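Local coordinates for ABC-type transport system, molybdenum-specific extracellular solute-binding protein (PDB 4KD5), which probably binds molybdate or tungstate outside the cell and delivers it to an ABC transporter for uptake, at residues A[120-125]-A[166-171]; A[126-131]-A[135-140]. All coordinates share one frame; numbering follows the deposited sequence.

Contact 1: A[120-125]-A[166-171]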
# COMPACT_ATOMS: atom_id res chain seq x y z
N SER A 120 -27.14 31.64 2.07
CA SER A 120 -27.13 30.71 3.20
C SER A 120 -27.25 29.24 2.78
O SER A 120 -26.79 28.35 3.48
CB SER A 120 -28.24 31.08 4.19
OG SER A 120 -28.42 30.07 5.17
N VAL A 121 -27.86 29.01 1.62
CA VAL A 121 -28.12 27.65 1.14
C VAL A 121 -27.43 27.40 -0.20
O VAL A 121 -27.72 28.08 -1.18
CB VAL A 121 -29.63 27.41 0.96
CG1 VAL A 121 -29.91 25.93 0.73
CG2 VAL A 121 -30.39 27.92 2.16
N PRO A 122 -26.53 26.40 -0.24
CA PRO A 122 -25.78 26.10 -1.46
C PRO A 122 -26.67 25.79 -2.66
O PRO A 122 -26.37 26.23 -3.77
CB PRO A 122 -24.93 24.87 -1.08
CG PRO A 122 -25.50 24.38 0.22
CD PRO A 122 -26.10 25.57 0.89
N ALA A 123 -27.76 25.06 -2.45
CA ALA A 123 -28.71 24.80 -3.53
C ALA A 123 -29.37 26.09 -4.02
O ALA A 123 -29.79 26.19 -5.18
CB ALA A 123 -29.76 23.80 -3.08
N GLY A 124 -29.47 27.08 -3.13
CA GLY A 124 -29.99 28.39 -3.49
C GLY A 124 -28.96 29.19 -4.27
O GLY A 124 -29.30 29.92 -5.19
N LYS A 125 -27.70 29.03 -3.88
CA LYS A 125 -26.60 29.69 -4.57
C LYS A 125 -26.49 29.23 -6.02
O LYS A 125 -26.17 30.02 -6.91
CB LYS A 125 -25.29 29.44 -3.82
CG LYS A 125 -24.06 30.06 -4.46
CD LYS A 125 -22.80 29.79 -3.64
CE LYS A 125 -22.17 28.44 -3.98
NZ LYS A 125 -21.24 28.51 -5.14
N PHE A 166 -36.33 24.37 -6.64
CA PHE A 166 -34.98 24.03 -7.07
C PHE A 166 -34.24 23.31 -5.96
O PHE A 166 -34.20 23.78 -4.82
CB PHE A 166 -34.22 25.28 -7.52
CG PHE A 166 -34.53 25.71 -8.92
CD1 PHE A 166 -33.88 25.14 -10.00
CD2 PHE A 166 -35.49 26.68 -9.16
CE1 PHE A 166 -34.17 25.53 -11.29
CE2 PHE A 166 -35.78 27.08 -10.46
CZ PHE A 166 -35.12 26.50 -11.53
N VAL A 167 -33.66 22.17 -6.29
CA VAL A 167 -33.14 21.27 -5.27
C VAL A 167 -32.08 20.34 -5.89
O VAL A 167 -32.03 20.21 -7.11
CB VAL A 167 -34.31 20.48 -4.64
CG1 VAL A 167 -34.35 19.05 -5.14
CG2 VAL A 167 -34.24 20.52 -3.13
N TYR A 168 -31.23 19.74 -5.07
CA TYR A 168 -30.28 18.74 -5.58
C TYR A 168 -31.01 17.44 -5.89
O TYR A 168 -32.01 17.12 -5.25
CB TYR A 168 -29.16 18.47 -4.57
CG TYR A 168 -28.17 19.60 -4.41
CD1 TYR A 168 -28.07 20.61 -5.35
CD2 TYR A 168 -27.33 19.64 -3.31
CE1 TYR A 168 -27.16 21.64 -5.20
CE2 TYR A 168 -26.42 20.66 -3.15
CZ TYR A 168 -26.34 21.66 -4.10
OH TYR A 168 -25.44 22.67 -3.94
N PHE A 169 -30.53 16.67 -6.87
CA PHE A 169 -31.17 15.41 -7.19
C PHE A 169 -31.12 14.45 -6.00
O PHE A 169 -32.06 13.69 -5.78
CB PHE A 169 -30.54 14.77 -8.41
CG PHE A 169 -31.33 13.62 -8.96
CD1 PHE A 169 -32.61 13.81 -9.44
CD2 PHE A 169 -30.79 12.34 -9.00
CE1 PHE A 169 -33.35 12.76 -9.95
CE2 PHE A 169 -31.52 11.28 -9.51
CZ PHE A 169 -32.80 11.49 -9.98
N SER A 170 -30.03 14.50 -5.25
CA SER A 170 -29.85 13.62 -4.10
C SER A 170 -30.85 13.91 -2.98
O SER A 170 -31.09 13.05 -2.12
CB SER A 170 -28.42 13.71 -3.56
OG SER A 170 -28.07 15.02 -3.20
N ASP A 171 -31.44 15.10 -3.00
CA ASP A 171 -32.47 15.46 -2.02
C ASP A 171 -33.84 14.91 -2.43
O ASP A 171 -34.80 15.03 -1.68
CB ASP A 171 -32.55 16.98 -1.87
CG ASP A 171 -31.27 17.59 -1.33
OD1 ASP A 171 -30.65 16.99 -0.42
OD2 ASP A 171 -30.90 18.68 -1.80
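The first turn of helix 122-133 meets the end of strand 164-168 with Ala-123 and Val-167 as the closest CA pair, 5.9 Å apart, and no hydrogen bond joins the two backbones. The contact is made by the Tyr-168 side chain, which reaches back to the start of the helix. Its CG lies anti to the carbonyl carbon (chi1 -71°), which helps carry the ring to Ala-123. The Ala-123 methyl sits over one ring face, displaced toward the rim: CB is 4.2 Å from the Tyr-168 centroid, 19° off the ring normal, a CH-pi contact. Alanine suits this place because its short side chain lets the ring lie close to the helix backbone; CE1 of Tyr-168 comes within 3.9 Å of Ala-123 CA. Tyr-168 OH lies at the peptide between Pro-122 and Ala-123, 3.6 Å from Pro-122 CB, without a hydrogen bond. Proline fits the first helical turn, where no backbone N-H is needed for an i to i-4 bond. Ala-123 also packs on Val-150 of helix 150-159. Ala-123, Val-150 and Tyr-168 are all predicted molybdate-binding residues, consistent with the ModA oxyanion site, where helix N-termini and strand ends converge in the interdomain cleft.

Contact 2: A[126-131]-A[135-140]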
# COMPACT_ATOMS: atom_id res chain seq x y z
N TYR A 126 -26.76 27.95 -6.26
CA TYR A 126 -26.68 27.41 -7.62
C TYR A 126 -27.96 27.68 -8.41
O TYR A 126 -27.92 27.80 -9.63
CB TYR A 126 -26.35 25.91 -7.59
CG TYR A 126 -24.93 25.61 -7.18
CD1 TYR A 126 -23.87 25.85 -8.05
CD2 TYR A 126 -24.64 25.08 -5.93
CE1 TYR A 126 -22.57 25.58 -7.68
CE2 TYR A 126 -23.34 24.81 -5.55
CZ TYR A 126 -22.31 25.07 -6.43
OH TYR A 126 -21.02 24.80 -6.06
N ALA A 127 -29.08 27.77 -7.70
CA ALA A 127 -30.34 28.17 -8.33
C ALA A 127 -30.22 29.60 -8.85
O ALA A 127 -30.72 29.93 -9.92
CB ALA A 127 -31.49 28.05 -7.36
N ASP A 128 -29.56 30.44 -8.06
CA ASP A 128 -29.33 31.83 -8.45
C ASP A 128 -28.46 31.90 -9.70
O ASP A 128 -28.69 32.74 -10.57
CB ASP A 128 -28.67 32.59 -7.31
CG ASP A 128 -28.40 34.04 -7.66
OD1 ASP A 128 -27.29 34.35 -8.15
OD2 ASP A 128 -29.30 34.87 -7.45
N GLU A 129 -27.47 31.02 -9.79
CA GLU A 129 -26.60 30.97 -10.96
C GLU A 129 -27.37 30.62 -12.22
O GLU A 129 -27.23 31.29 -13.25
CB GLU A 129 -25.46 29.98 -10.76
CG GLU A 129 -24.37 30.44 -9.81
CD GLU A 129 -23.10 29.63 -9.96
OE1 GLU A 129 -22.67 29.41 -11.11
OE2 GLU A 129 -22.53 29.22 -8.93
N VAL A 130 -28.19 29.57 -12.14
CA VAL A 130 -29.00 29.13 -13.27
C VAL A 130 -29.92 30.24 -13.79
O VAL A 130 -29.90 30.57 -14.97
CB VAL A 130 -29.84 27.89 -12.90
CG1 VAL A 130 -30.81 27.54 -14.02
CG2 VAL A 130 -28.95 26.70 -12.61
N LEU A 131 -30.71 30.82 -12.88
CA LEU A 131 -31.66 31.86 -13.25
C LEU A 131 -30.95 33.11 -13.79
O LEU A 131 -31.47 33.78 -14.68
CB LEU A 131 -32.55 32.21 -12.05
CG LEU A 131 -33.37 31.07 -11.45
CD1 LEU A 131 -34.21 31.56 -10.28
CD2 LEU A 131 -34.27 30.44 -12.49
N ASN A 135 -30.98 34.29 -17.81
CA ASN A 135 -31.62 35.60 -17.90
C ASN A 135 -33.08 35.57 -17.44
O ASN A 135 -33.93 36.24 -18.01
CB ASN A 135 -31.52 36.15 -19.32
CG ASN A 135 -30.18 35.86 -19.97
OD1 ASN A 135 -29.13 36.16 -19.41
ND2 ASN A 135 -30.21 35.24 -21.15
N LEU A 136 -33.35 34.79 -16.40
CA LEU A 136 -34.71 34.63 -15.89
C LEU A 136 -34.87 35.24 -14.51
O LEU A 136 -35.98 35.34 -14.00
CB LEU A 136 -35.08 33.14 -15.84
CG LEU A 136 -35.15 32.37 -17.16
CD1 LEU A 136 -35.58 30.93 -16.92
CD2 LEU A 136 -36.11 33.05 -18.10
N LYS A 137 -33.76 35.67 -13.92
CA LYS A 137 -33.77 36.10 -12.52
C LYS A 137 -34.63 37.34 -12.26
O LYS A 137 -35.29 37.42 -11.22
CB LYS A 137 -32.35 36.34 -12.00
CG LYS A 137 -32.26 36.25 -10.48
CD LYS A 137 -31.04 36.97 -9.94
CE LYS A 137 -31.18 37.17 -8.43
NZ LYS A 137 -30.03 37.90 -7.82
N ASP A 138 -34.63 38.29 -13.19
CA ASP A 138 -35.46 39.48 -13.03
C ASP A 138 -36.94 39.19 -13.27
O ASP A 138 -37.78 39.55 -12.45
CB ASP A 138 -34.98 40.62 -13.95
CG ASP A 138 -34.13 41.64 -13.21
OD1 ASP A 138 -33.44 42.44 -13.89
OD2 ASP A 138 -34.15 41.65 -11.97
N LYS A 139 -37.25 38.54 -14.39
CA LYS A 139 -38.63 38.21 -14.75
C LYS A 139 -39.36 37.43 -13.66
O LYS A 139 -40.57 37.56 -13.50
CB LYS A 139 -38.67 37.40 -16.06
CG LYS A 139 -38.09 38.12 -17.27
CD LYS A 139 -38.09 37.25 -18.53
CE LYS A 139 -39.47 37.15 -19.18
NZ LYS A 139 -39.39 36.80 -20.63
N LEU A 140 -38.61 36.63 -12.90
CA LEU A 140 -39.18 35.68 -11.95
C LEU A 140 -39.22 36.20 -10.51
O LEU A 140 -39.67 35.50 -9.61
CB LEU A 140 -38.40 34.36 -12.00
CG LEU A 140 -38.86 33.24 -12.93
CD1 LEU A 140 -39.60 33.78 -14.13
CD2 LEU A 140 -37.68 32.39 -13.38
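Asp-128 is the first residue of 126-131 to reach the returning chain. With CG anti to the backbone N (chi1 180°), its carboxylate leans toward Lys-137, whose extended side chain runs back along the helix to it; lysine suits this exposed position because its long aliphatic part can do so and still present its charge. OD2 of Asp-128 and NZ of Lys-137 form a salt bridge at 3.1 Å, but OD2 lies beside the end of the chain, equally near Lys-137 CE, and the hydrogen bond is weak. Three residues later, Leu-131 does two jobs. Its carbonyl oxygen accepts Leu-136 N at 2.7 Å (N-H...O angle 160°), the six-to-one bond of a Schellman motif in which Asn-135 takes positive phi (58°), a conformation asparagine tolerates well. A weak bond from Lys-137 N, 3.1 Å from Leu-131 O, adds to it. The Leu-131 side chain meets Leu-140 at about a right angle, with their CD2 atoms 4.0 Å apart. These leucines turn inward to the sheet: Leu-131 also touches Phe-166 of strand 164-168, and Leu-140 touches Ile-113 of strand 113-116, so the link toward strand 144-147 folds back against helix and sheet.

In the fold
Both contacts use helix 122-133, contact 1 its N-terminal turn and contact 2 its later turns, and in sequence the second is nested inside the loop closed by the first. Contact 1 is buried, its centre about 8 Å from the centre of the chain, and relies on a tyrosine ring against an alanine and a proline, without hydrogen bonds between its segments. Contact 2, its centre about 21 Å from the centre of the chain and only partly buried, combines backbone capping, a surface ion pair and leucine packing. Side chains connect them directly: Tyr-126 packs on Tyr-168 (Tyr-126 CD2 to Tyr-168 OH 3.2 Å), and Phe-166 lies against Ala-127. The predicted molybdate site thus lies near the N-terminal end of the helix, and the C-terminal capping at the other.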